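Local coordinates for xylose isomerase-like TIM barrel domain-containing protein (Parabacteroides distasonis, PDB 4KW2) that is of unknown function but has a xylose isomerase-like TIM barrel fold and may act as a sugar isomerase or a related enzyme, at residues L34-T39 / H83-R88; L46-A51 / I239-D244; K108-A113 / H119-E124. All blocks are in the same frame, centred on the assembly; numbering follows the deposited sequence.

Contact 1: residues L34-T39 / H83-R88; sequences LTLMET and HEFKIR. With SO4 (sulfate ion), chain G.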
loop_
_atom_site.group_PDB
_atom_site.type_symbol
_atom_site.label_atom_id
_atom_site.label_comp_id
_atom_site.label_asym_id
_atom_site.label_seq_id
_atom_site.Cartn_x
_atom_site.Cartn_y
_atom_site.Cartn_z
ATOM N N LEU A 34 11.538 15.117 -5.804
ATOM C CA LEU A 34 12.676 15.993 -6.051
ATOM C C LEU A 34 13.006 15.994 -7.548
ATOM O O LEU A 34 12.440 15.219 -8.326
ATOM C CB LEU A 34 13.888 15.503 -5.262
ATOM C CG LEU A 34 13.723 15.345 -3.749
ATOM C CD1 LEU A 34 15.042 14.895 -3.138
ATOM C CD2 LEU A 34 13.265 16.645 -3.114
ATOM N N THR A 35 13.925 16.862 -7.950
ATOM C CA THR A 35 14.486 16.803 -9.293
ATOM C C THR A 35 15.458 15.622 -9.366
ATOM O O THR A 35 15.873 15.094 -8.334
ATOM C CB THR A 35 15.247 18.088 -9.655
ATOM O OG1 THR A 35 16.413 18.209 -8.824
ATOM C CG2 THR A 35 14.352 19.330 -9.505
ATOM N N LEU A 36 15.831 15.215 -10.577
ATOM C CA LEU A 36 16.811 14.143 -10.741
ATOM C C LEU A 36 18.183 14.538 -10.189
ATOM O O LEU A 36 18.853 13.714 -9.569
ATOM C CB LEU A 36 16.928 13.711 -12.201
ATOM C CG LEU A 36 17.948 12.600 -12.493
ATOM C CD1 LEU A 36 17.616 11.326 -11.742
ATOM C CD2 LEU A 36 18.040 12.326 -13.983
HETATM N N MSE A 37 18.597 15.787 -10.393
HETATM C CA MSE A 37 19.892 16.254 -9.861
HETATM C C MSE A 37 19.901 16.182 -8.346
HETATM O O MSE A 37 20.879 15.722 -7.753
HETATM C CB MSE A 37 20.253 17.676 -10.303
HETATM C CG MSE A 37 20.366 17.829 -11.819
HETATM SE SE MSE A 37 21.769 16.690 -12.599
HETATM C CE MSE A 37 20.612 15.268 -13.312
ATOM N N GLU A 38 18.819 16.625 -7.703
ATOM C CA GLU A 38 18.675 16.479 -6.244
ATOM C C GLU A 38 18.658 15.009 -5.809
ATOM O O GLU A 38 19.203 14.650 -4.769
ATOM C CB GLU A 38 17.403 17.168 -5.755
ATOM C CG GLU A 38 17.453 18.685 -5.834
ATOM C CD GLU A 38 16.089 19.356 -5.663
ATOM O OE1 GLU A 38 15.040 18.670 -5.711
ATOM O OE2 GLU A 38 16.071 20.595 -5.486
ATOM N N THR A 39 18.019 14.167 -6.612
ATOM C CA THR A 39 17.986 12.733 -6.361
ATOM C C THR A 39 19.404 12.154 -6.383
ATOM O O THR A 39 19.758 11.327 -5.532
ATOM C CB THR A 39 17.098 12.015 -7.404
ATOM O OG1 THR A 39 15.748 12.473 -7.276
ATOM C CG2 THR A 39 17.144 10.501 -7.240
ATOM N N HIS A 83 27.500 13.799 -18.152
ATOM C CA HIS A 83 28.475 14.532 -17.346
ATOM C C HIS A 83 28.042 14.661 -15.882
ATOM O O HIS A 83 28.856 14.500 -14.973
ATOM C CB HIS A 83 28.701 15.919 -17.953
ATOM C CG HIS A 83 29.538 16.823 -17.106
ATOM N ND1 HIS A 83 30.904 16.675 -16.984
ATOM C CD2 HIS A 83 29.204 17.887 -16.337
ATOM C CE1 HIS A 83 31.373 17.607 -16.174
ATOM N NE2 HIS A 83 30.363 18.357 -15.768
ATOM N N GLU A 84 26.759 14.956 -15.670
ATOM C CA GLU A 84 26.203 15.149 -14.333
ATOM C C GLU A 84 26.228 13.868 -13.487
ATOM O O GLU A 84 26.479 13.916 -12.285
ATOM C CB GLU A 84 24.771 15.696 -14.426
ATOM C CG GLU A 84 24.679 17.160 -14.849
ATOM C CD GLU A 84 25.442 18.094 -13.929
ATOM O OE1 GLU A 84 25.216 18.045 -12.700
ATOM O OE2 GLU A 84 26.272 18.873 -14.437
ATOM N N PHE A 85 25.961 12.727 -14.114
ATOM C CA PHE A 85 26.167 11.435 -13.455
ATOM C C PHE A 85 27.647 11.218 -13.124
ATOM O O PHE A 85 28.001 10.883 -11.996
ATOM C CB PHE A 85 25.656 10.293 -14.334
ATOM C CG PHE A 85 24.190 9.995 -14.160
ATOM C CD1 PHE A 85 23.766 9.081 -13.208
ATOM C CD2 PHE A 85 23.238 10.606 -14.960
ATOM C CE1 PHE A 85 22.423 8.784 -13.053
ATOM C CE2 PHE A 85 21.892 10.322 -14.804
ATOM C CZ PHE A 85 21.483 9.408 -13.854
ATOM N N LYS A 86 28.505 11.436 -14.113
ATOM C CA LYS A 86 29.926 11.119 -13.984
ATOM C C LYS A 86 30.608 11.895 -12.854
ATOM O O LYS A 86 31.338 11.304 -12.066
ATOM C CB LYS A 86 30.658 11.379 -15.306
ATOM C CG LYS A 86 32.091 10.864 -15.348
ATOM C CD LYS A 86 32.939 11.663 -16.322
ATOM C CE LYS A 86 34.397 11.224 -16.295
ATOM N NZ LYS A 86 34.626 9.949 -17.031
ATOM N N ILE A 87 30.381 13.208 -12.780
ATOM C CA ILE A 87 31.008 14.026 -11.736
ATOM C C ILE A 87 30.525 13.698 -10.323
ATOM O O ILE A 87 31.135 14.144 -9.355
ATOM C CB ILE A 87 30.844 15.545 -11.978
ATOM C CG1 ILE A 87 29.375 15.981 -11.856
ATOM C CG2 ILE A 87 31.445 15.933 -13.327
ATOM C CD1 ILE A 87 29.198 17.483 -11.919
ATOM N N ARG A 88 29.435 12.937 -10.199
ATOM C CA ARG A 88 28.961 12.477 -8.888
ATOM C C ARG A 88 29.396 11.053 -8.546
ATOM O O ARG A 88 29.106 10.565 -7.452
ATOM C CB ARG A 88 27.442 12.568 -8.813
ATOM C CG ARG A 88 26.918 13.992 -8.839
ATOM C CD ARG A 88 25.409 13.975 -8.799
ATOM N NE ARG A 88 24.827 15.285 -8.558
ATOM C CZ ARG A 88 24.655 16.230 -9.479
ATOM N NH1 ARG A 88 25.042 16.047 -10.737
ATOM N NH2 ARG A 88 24.087 17.373 -9.133
HETATM S S SO4 G . 32.833 14.296 -18.709
HETATM O O1 SO4 G . 33.970 13.347 -18.700
HETATM O O2 SO4 G . 33.153 15.411 -19.631
HETATM O O3 SO4 G . 31.598 13.605 -19.156
HETATM O O4 SO4 G . 32.610 14.823 -17.344
#
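The selenium of Met37, a selenomethionine, lodges against Glu84 and Arg88 and shows how an apolar tip can pack on a salt bridge without bonding to it. Met37 SE lies 3.7 Å from Glu84 CB and equally close to Glu84 OE1, with Arg88 NH1 at 3.8 Å; with CG anti to the carbonyl carbon, the bend at chi2 (-61°) puts it there, and the Met37 chain crosses the Glu84 side chain at about a right angle. Beside it, Leu36 CD2 comes obliquely to Phe85 CE2 at 4.4 Å, and Leu81, one turn earlier on helix 75-86, touches both Leu36 and Met37.

The polar wall is held from within 83-88. Arg88 NH1 bonds to Glu84 OE1 (2.8 Å), on the anti side but 31° out of the carboxylate plane, and also to Glu84 O (3.0 Å), from above the carbonyl plane; both acceptors lie near the guanidinium plane, which fixes its rotation. Further out, Arg88 NE forms a salt bridge with Asp41 on helix 36-46. That helix begins in a capping box, where Thr35 OG1 accepts from Glu38 N (3.1 Å) and Glu38 OE1 from Thr35 N (3.1 Å).

No hydrogen bond joins 34-39 to 83-88. The two segments meet by van der Waals contact, the buried selenium set against the charged pair, while Arg88, partly exposed and shared between Glu84 and Asp41, probably stays charged.

Contact 2: residues L46-A51 / I239-D244; sequences LGMGYA and ISIEYD. With EDO (1,2-ethanediol), chain I.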
loop_
_atom_site.group_PDB
_atom_site.type_symbol
_atom_site.label_atom_id
_atom_site.label_comp_id
_atom_site.label_asym_id
_atom_site.label_seq_id
_atom_site.Cartn_x
_atom_site.Cartn_y
_atom_site.Cartn_z
ATOM N N LEU A 46 23.787 8.780 0.322
ATOM C CA LEU A 46 23.569 7.374 0.645
ATOM C C LEU A 46 24.813 6.519 0.423
ATOM O O LEU A 46 24.968 5.479 1.055
ATOM C CB LEU A 46 22.415 6.815 -0.188
ATOM C CG LEU A 46 21.031 7.301 0.245
ATOM C CD1 LEU A 46 20.023 7.147 -0.878
ATOM C CD2 LEU A 46 20.569 6.559 1.496
ATOM N N GLY A 47 25.681 6.949 -0.490
ATOM C CA GLY A 47 26.911 6.224 -0.801
ATOM C C GLY A 47 26.696 5.104 -1.804
ATOM O O GLY A 47 27.201 4.001 -1.613
HETATM N N MSE A 48 25.957 5.390 -2.877
HETATM C CA MSE A 48 25.707 4.413 -3.947
HETATM C C MSE A 48 26.218 4.918 -5.275
HETATM O O MSE A 48 26.174 6.124 -5.553
HETATM C CB MSE A 48 24.211 4.132 -4.039
HETATM C CG MSE A 48 23.781 3.199 -2.919
HETATM SE SE MSE A 48 21.878 2.750 -3.134
HETATM C CE MSE A 48 21.171 4.421 -2.413
ATOM N N GLY A 49 26.691 3.995 -6.113
ATOM C CA GLY A 49 27.344 4.348 -7.375
ATOM C C GLY A 49 26.558 4.014 -8.629
ATOM O O GLY A 49 27.116 4.034 -9.731
ATOM N N TYR A 50 25.269 3.717 -8.474
ATOM C CA TYR A 50 24.419 3.291 -9.595
ATOM C C TYR A 50 22.994 3.805 -9.431
ATOM O O TYR A 50 22.536 4.030 -8.313
ATOM C CB TYR A 50 24.389 1.764 -9.690
ATOM C CG TYR A 50 25.744 1.135 -9.912
ATOM C CD1 TYR A 50 26.268 1.004 -11.192
ATOM C CD2 TYR A 50 26.507 0.669 -8.837
ATOM C CE1 TYR A 50 27.511 0.435 -11.401
ATOM C CE2 TYR A 50 27.754 0.093 -9.040
ATOM C CZ TYR A 50 28.246 -0.021 -10.324
ATOM O OH TYR A 50 29.472 -0.590 -10.541
ATOM N N ALA A 51 22.294 3.987 -10.546
ATOM C CA ALA A 51 20.911 4.450 -10.502
ATOM C C ALA A 51 20.041 3.780 -11.564
ATOM O O ALA A 51 20.497 3.505 -12.669
ATOM C CB ALA A 51 20.864 5.957 -10.653
ATOM N N ILE A 239 21.188 -4.915 -7.597
ATOM C CA ILE A 239 20.195 -4.751 -6.541
ATOM C C ILE A 239 19.758 -3.297 -6.585
ATOM O O ILE A 239 20.526 -2.392 -6.252
ATOM C CB ILE A 239 20.745 -5.061 -5.134
ATOM C CG1 ILE A 239 21.352 -6.460 -5.083
ATOM C CG2 ILE A 239 19.635 -4.954 -4.094
ATOM C CD1 ILE A 239 22.024 -6.769 -3.761
ATOM N N SER A 240 18.519 -3.083 -7.001
ATOM C CA SER A 240 17.991 -1.751 -7.188
ATOM C C SER A 240 17.002 -1.451 -6.065
ATOM O O SER A 240 15.904 -2.024 -6.019
ATOM C CB SER A 240 17.320 -1.665 -8.554
ATOM O OG SER A 240 17.159 -0.320 -8.932
ATOM N N ILE A 241 17.393 -0.561 -5.158
ATOM C CA ILE A 241 16.616 -0.325 -3.953
ATOM C C ILE A 241 15.691 0.891 -4.055
ATOM O O ILE A 241 16.014 1.909 -4.676
ATOM C CB ILE A 241 17.509 -0.207 -2.693
ATOM C CG1 ILE A 241 18.262 1.123 -2.645
ATOM C CG2 ILE A 241 18.498 -1.366 -2.629
ATOM C CD1 ILE A 241 18.143 1.820 -1.310
ATOM N N GLU A 242 14.528 0.757 -3.436
ATOM C CA GLU A 242 13.585 1.846 -3.284
ATOM C C GLU A 242 13.236 1.890 -1.805
ATOM O O GLU A 242 13.210 0.849 -1.136
ATOM C CB GLU A 242 12.340 1.572 -4.140
ATOM C CG GLU A 242 11.348 2.727 -4.263
ATOM C CD GLU A 242 10.335 2.810 -3.128
ATOM O OE1 GLU A 242 10.154 1.833 -2.362
ATOM O OE2 GLU A 242 9.707 3.879 -3.006
ATOM N N TYR A 243 12.991 3.085 -1.285
ATOM C CA TYR A 243 12.426 3.214 0.048
ATOM C C TYR A 243 11.510 4.419 0.143
ATOM O O TYR A 243 11.515 5.286 -0.728
ATOM C CB TYR A 243 13.528 3.256 1.118
ATOM C CG TYR A 243 14.416 4.489 1.151
ATOM C CD1 TYR A 243 15.585 4.552 0.403
ATOM C CD2 TYR A 243 14.113 5.570 1.976
ATOM C CE1 TYR A 243 16.418 5.658 0.457
ATOM C CE2 TYR A 243 14.938 6.685 2.032
ATOM C CZ TYR A 243 16.091 6.720 1.272
ATOM O OH TYR A 243 16.921 7.812 1.336
ATOM N N ASP A 244 10.708 4.449 1.199
ATOM C CA ASP A 244 9.825 5.571 1.461
ATOM C C ASP A 244 10.636 6.675 2.121
ATOM O O ASP A 244 10.960 6.580 3.306
ATOM C CB ASP A 244 8.676 5.131 2.370
ATOM C CG ASP A 244 7.561 6.156 2.444
ATOM O OD1 ASP A 244 7.834 7.364 2.254
ATOM O OD2 ASP A 244 6.407 5.746 2.695
HETATM C C1 EDO I . 30.612 3.185 -5.561
HETATM O O1 EDO I . 30.565 1.934 -6.265
HETATM C C2 EDO I . 29.953 3.050 -4.190
HETATM O O2 EDO I . 29.767 4.344 -3.598
#
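Between Leu46 and Met48, which pack on Tyr243 and Ile241, the backbone turns at Gly47 with positive phi (84°), the C-prime residue of a Schellman motif in which Met48 N bonds to Thr43 O and Gly47 N to Gln44 O. Either side of that turn one apolar side chain points at 239-244.

Leu46 and Tyr243 approach from opposite directions. Both methyls of Leu46 butt against the phenol oxygen, CD1 and CD2 each 3.9 Å from Tyr243 OH, and Leu46 CD1 lies at the ring edge, 4.1 Å from Tyr243 CE1. Met48 is a selenomethionine; its SE sits 4.0 Å from Ile241 CG1, and its methyl CE lies 4.1 Å from Ile241 CD1. Ile241 can meet it because CG1 stands between the backbone N and the carbonyl carbon (chi1 74°), which brings CG1 and CD1 nearer to Met48 than the direction of CB alone would suggest.

Ile26 of strand 23-27 touches both Leu46 and Met48, and helix 250-262 covers them through Ile250 and Leu257. Strand 23-27 stands between strands 50-53 and 238-241 in the barrel order, so the contact reaches past the first strand in the layer between strands and helices, at the seam where a TIM barrel closes its last strand onto its first.

Contact 3: residues K108-A113 / H119-E124; sequences KFFAFA and HIVTVE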
loop_
_atom_site.group_PDB
_atom_site.type_symbol
_atom_site.label_atom_id
_atom_site.label_comp_id
_atom_site.label_asym_id
_atom_site.label_seq_id
_atom_site.Cartn_x
_atom_site.Cartn_y
_atom_site.Cartn_z
ATOM N N LYS A 108 12.865 4.258 -29.606
ATOM C CA LYS A 108 13.380 5.511 -29.044
ATOM C C LYS A 108 13.954 5.331 -27.632
ATOM O O LYS A 108 14.962 5.944 -27.286
ATOM C CB LYS A 108 12.283 6.574 -29.016
ATOM C CG LYS A 108 11.874 7.106 -30.381
ATOM C CD LYS A 108 10.617 7.961 -30.254
ATOM C CE LYS A 108 10.077 8.416 -31.600
ATOM N NZ LYS A 108 10.698 9.680 -32.069
ATOM N N PHE A 109 13.304 4.490 -26.834
ATOM C CA PHE A 109 13.733 4.199 -25.464
ATOM C C PHE A 109 15.098 3.491 -25.422
ATOM O O PHE A 109 15.987 3.893 -24.660
ATOM C CB PHE A 109 12.657 3.362 -24.770
ATOM C CG PHE A 109 13.042 2.854 -23.408
ATOM C CD1 PHE A 109 13.135 3.714 -22.326
ATOM C CD2 PHE A 109 13.259 1.496 -23.198
ATOM C CE1 PHE A 109 13.472 3.235 -21.068
ATOM C CE2 PHE A 109 13.586 1.014 -21.945
ATOM C CZ PHE A 109 13.694 1.884 -20.879
ATOM N N PHE A 110 15.262 2.458 -26.247
ATOM C CA PHE A 110 16.536 1.739 -26.345
ATOM C C PHE A 110 17.656 2.609 -26.913
ATOM O O PHE A 110 18.799 2.513 -26.472
ATOM C CB PHE A 110 16.392 0.479 -27.205
ATOM C CG PHE A 110 15.944 -0.732 -26.438
ATOM C CD1 PHE A 110 14.610 -0.898 -26.092
ATOM C CD2 PHE A 110 16.854 -1.707 -26.066
ATOM C CE1 PHE A 110 14.192 -2.011 -25.386
ATOM C CE2 PHE A 110 16.445 -2.825 -25.359
ATOM C CZ PHE A 110 15.112 -2.976 -25.018
ATOM N N ALA A 111 17.336 3.439 -27.903
ATOM C CA ALA A 111 18.315 4.375 -28.465
ATOM C C ALA A 111 18.792 5.352 -27.396
ATOM O O ALA A 111 19.983 5.627 -27.285
ATOM C CB ALA A 111 17.719 5.138 -29.640
ATOM N N PHE A 112 17.851 5.868 -26.611
ATOM C CA PHE A 112 18.163 6.801 -25.532
ATOM C C PHE A 112 19.020 6.151 -24.444
ATOM O O PHE A 112 20.033 6.707 -24.036
ATOM C CB PHE A 112 16.877 7.350 -24.915
ATOM C CG PHE A 112 17.112 8.248 -23.740
ATOM C CD1 PHE A 112 17.620 9.523 -23.922
ATOM C CD2 PHE A 112 16.831 7.818 -22.449
ATOM C CE1 PHE A 112 17.839 10.360 -22.839
ATOM C CE2 PHE A 112 17.053 8.646 -21.363
ATOM C CZ PHE A 112 17.554 9.922 -21.559
ATOM N N ALA A 113 18.604 4.978 -23.978
ATOM C CA ALA A 113 19.380 4.220 -22.999
ATOM C C ALA A 113 20.829 4.057 -23.452
ATOM O O ALA A 113 21.759 4.275 -22.676
ATOM C CB ALA A 113 18.748 2.859 -22.758
ATOM N N HIS A 119 23.450 0.207 -19.241
ATOM C CA HIS A 119 23.747 -1.182 -19.603
ATOM C C HIS A 119 22.520 -2.079 -19.458
ATOM O O HIS A 119 22.503 -3.183 -19.986
ATOM C CB HIS A 119 24.900 -1.727 -18.757
ATOM C CG HIS A 119 26.227 -1.112 -19.080
ATOM N ND1 HIS A 119 26.769 -1.136 -20.347
ATOM C CD2 HIS A 119 27.126 -0.467 -18.301
ATOM C CE1 HIS A 119 27.938 -0.524 -20.338
ATOM N NE2 HIS A 119 28.180 -0.110 -19.108
ATOM N N ILE A 120 21.494 -1.605 -18.752
ATOM C CA ILE A 120 20.290 -2.390 -18.510
ATOM C C ILE A 120 19.057 -1.515 -18.671
ATOM O O ILE A 120 19.088 -0.327 -18.380
ATOM C CB ILE A 120 20.257 -2.973 -17.076
ATOM C CG1 ILE A 120 21.596 -3.624 -16.713
ATOM C CG2 ILE A 120 19.125 -3.988 -16.941
ATOM C CD1 ILE A 120 21.676 -4.127 -15.285
ATOM N N VAL A 121 17.967 -2.113 -19.125
ATOM C CA VAL A 121 16.666 -1.473 -19.030
ATOM C C VAL A 121 15.706 -2.464 -18.390
ATOM O O VAL A 121 15.756 -3.660 -18.686
ATOM C CB VAL A 121 16.134 -0.988 -20.400
ATOM C CG1 VAL A 121 17.043 0.088 -20.973
ATOM C CG2 VAL A 121 15.990 -2.133 -21.392
ATOM N N THR A 122 14.868 -1.971 -17.483
ATOM C CA THR A 122 13.814 -2.779 -16.891
ATOM C C THR A 122 12.514 -2.458 -17.613
ATOM O O THR A 122 12.212 -1.291 -17.879
ATOM C CB THR A 122 13.673 -2.535 -15.381
ATOM O OG1 THR A 122 13.579 -1.134 -15.125
ATOM C CG2 THR A 122 14.875 -3.083 -14.647
ATOM N N VAL A 123 11.761 -3.508 -17.938
ATOM C CA VAL A 123 10.625 -3.409 -18.846
ATOM C C VAL A 123 9.484 -4.339 -18.442
ATOM O O VAL A 123 9.705 -5.392 -17.851
ATOM C CB VAL A 123 11.041 -3.737 -20.300
ATOM C CG1 VAL A 123 12.197 -2.854 -20.740
ATOM C CG2 VAL A 123 11.422 -5.206 -20.456
ATOM N N GLU A 124 8.266 -3.933 -18.783
ATOM C CA GLU A 124 7.061 -4.709 -18.511
ATOM C C GLU A 124 6.251 -4.774 -19.802
ATOM O O GLU A 124 5.317 -3.995 -19.986
ATOM C CB GLU A 124 6.257 -4.058 -17.379
ATOM C CG GLU A 124 5.009 -4.827 -16.957
ATOM C CD GLU A 124 4.406 -4.329 -15.651
ATOM O OE1 GLU A 124 5.161 -3.897 -14.756
ATOM O OE2 GLU A 124 3.166 -4.381 -15.516
#
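Ala113 N donates to Phe109 O over 2.9 Å, the regular helical bond that sets these two residues one turn apart on the face turned to Val121. Val121 carries the contact, and Phe109, Phe110 and Ala113 pack against it from the helix. Phe109 CE2 approaches Val121 CB to 3.6 Å, the ring and the valine sliding past each other in opposite directions; with its CG anti to the backbone N (chi1 173°), Phe109 reaches far enough for CE2 to lie 4.3 Å from Val123 CG1 as well. Ala113 CB meets the CG1 branch of Val121 at 3.7 Å. The other branch, CG2, is taken by Phe110 CZ at 3.8 Å, and here the two side chains cross at about a right angle.

Helix 103-116 and strand 120-123 are the second half of a beta-alpha-beta unit that starts with strand 91-98. The helix segment runs nearly antiparallel to the strand, 150° between their directions, with the axes 9.7 Å apart, the arrangement by which a TIM barrel lays each helix outside its strands. Val121 and Val123 face the helix, whereas Thr122 points away from it and bonds through OG1 to Glu52. Phe110 also packs on Ile133 and Leu136 of helix 130-140, while Phe109 touches Trp216 of a neighbouring subunit.

From the N terminus, the chain enters contact 1 at 34-39 and then, at the end of helix 36-46, contact 2 at 46-51. Contact 1 closes at 83-88 after strand 50-53, at the end of helix 75-86, joining two neighbouring helices. Contact 2 stays open until 239-244, so the two cross along the chain; it ties the end of helix 36-46 and the approach to strand 50-53 to the last strand, 238-241, and the residues after it. Contacts 1 and 2 also touch, Phe85 CE1 lying 4.0 Å from Ala51 CB. Contact 3 lies within the span of contact 2 and follows contact 1 in series, a short loop from helix 103-116 to strand 120-123 of the same barrel sheet.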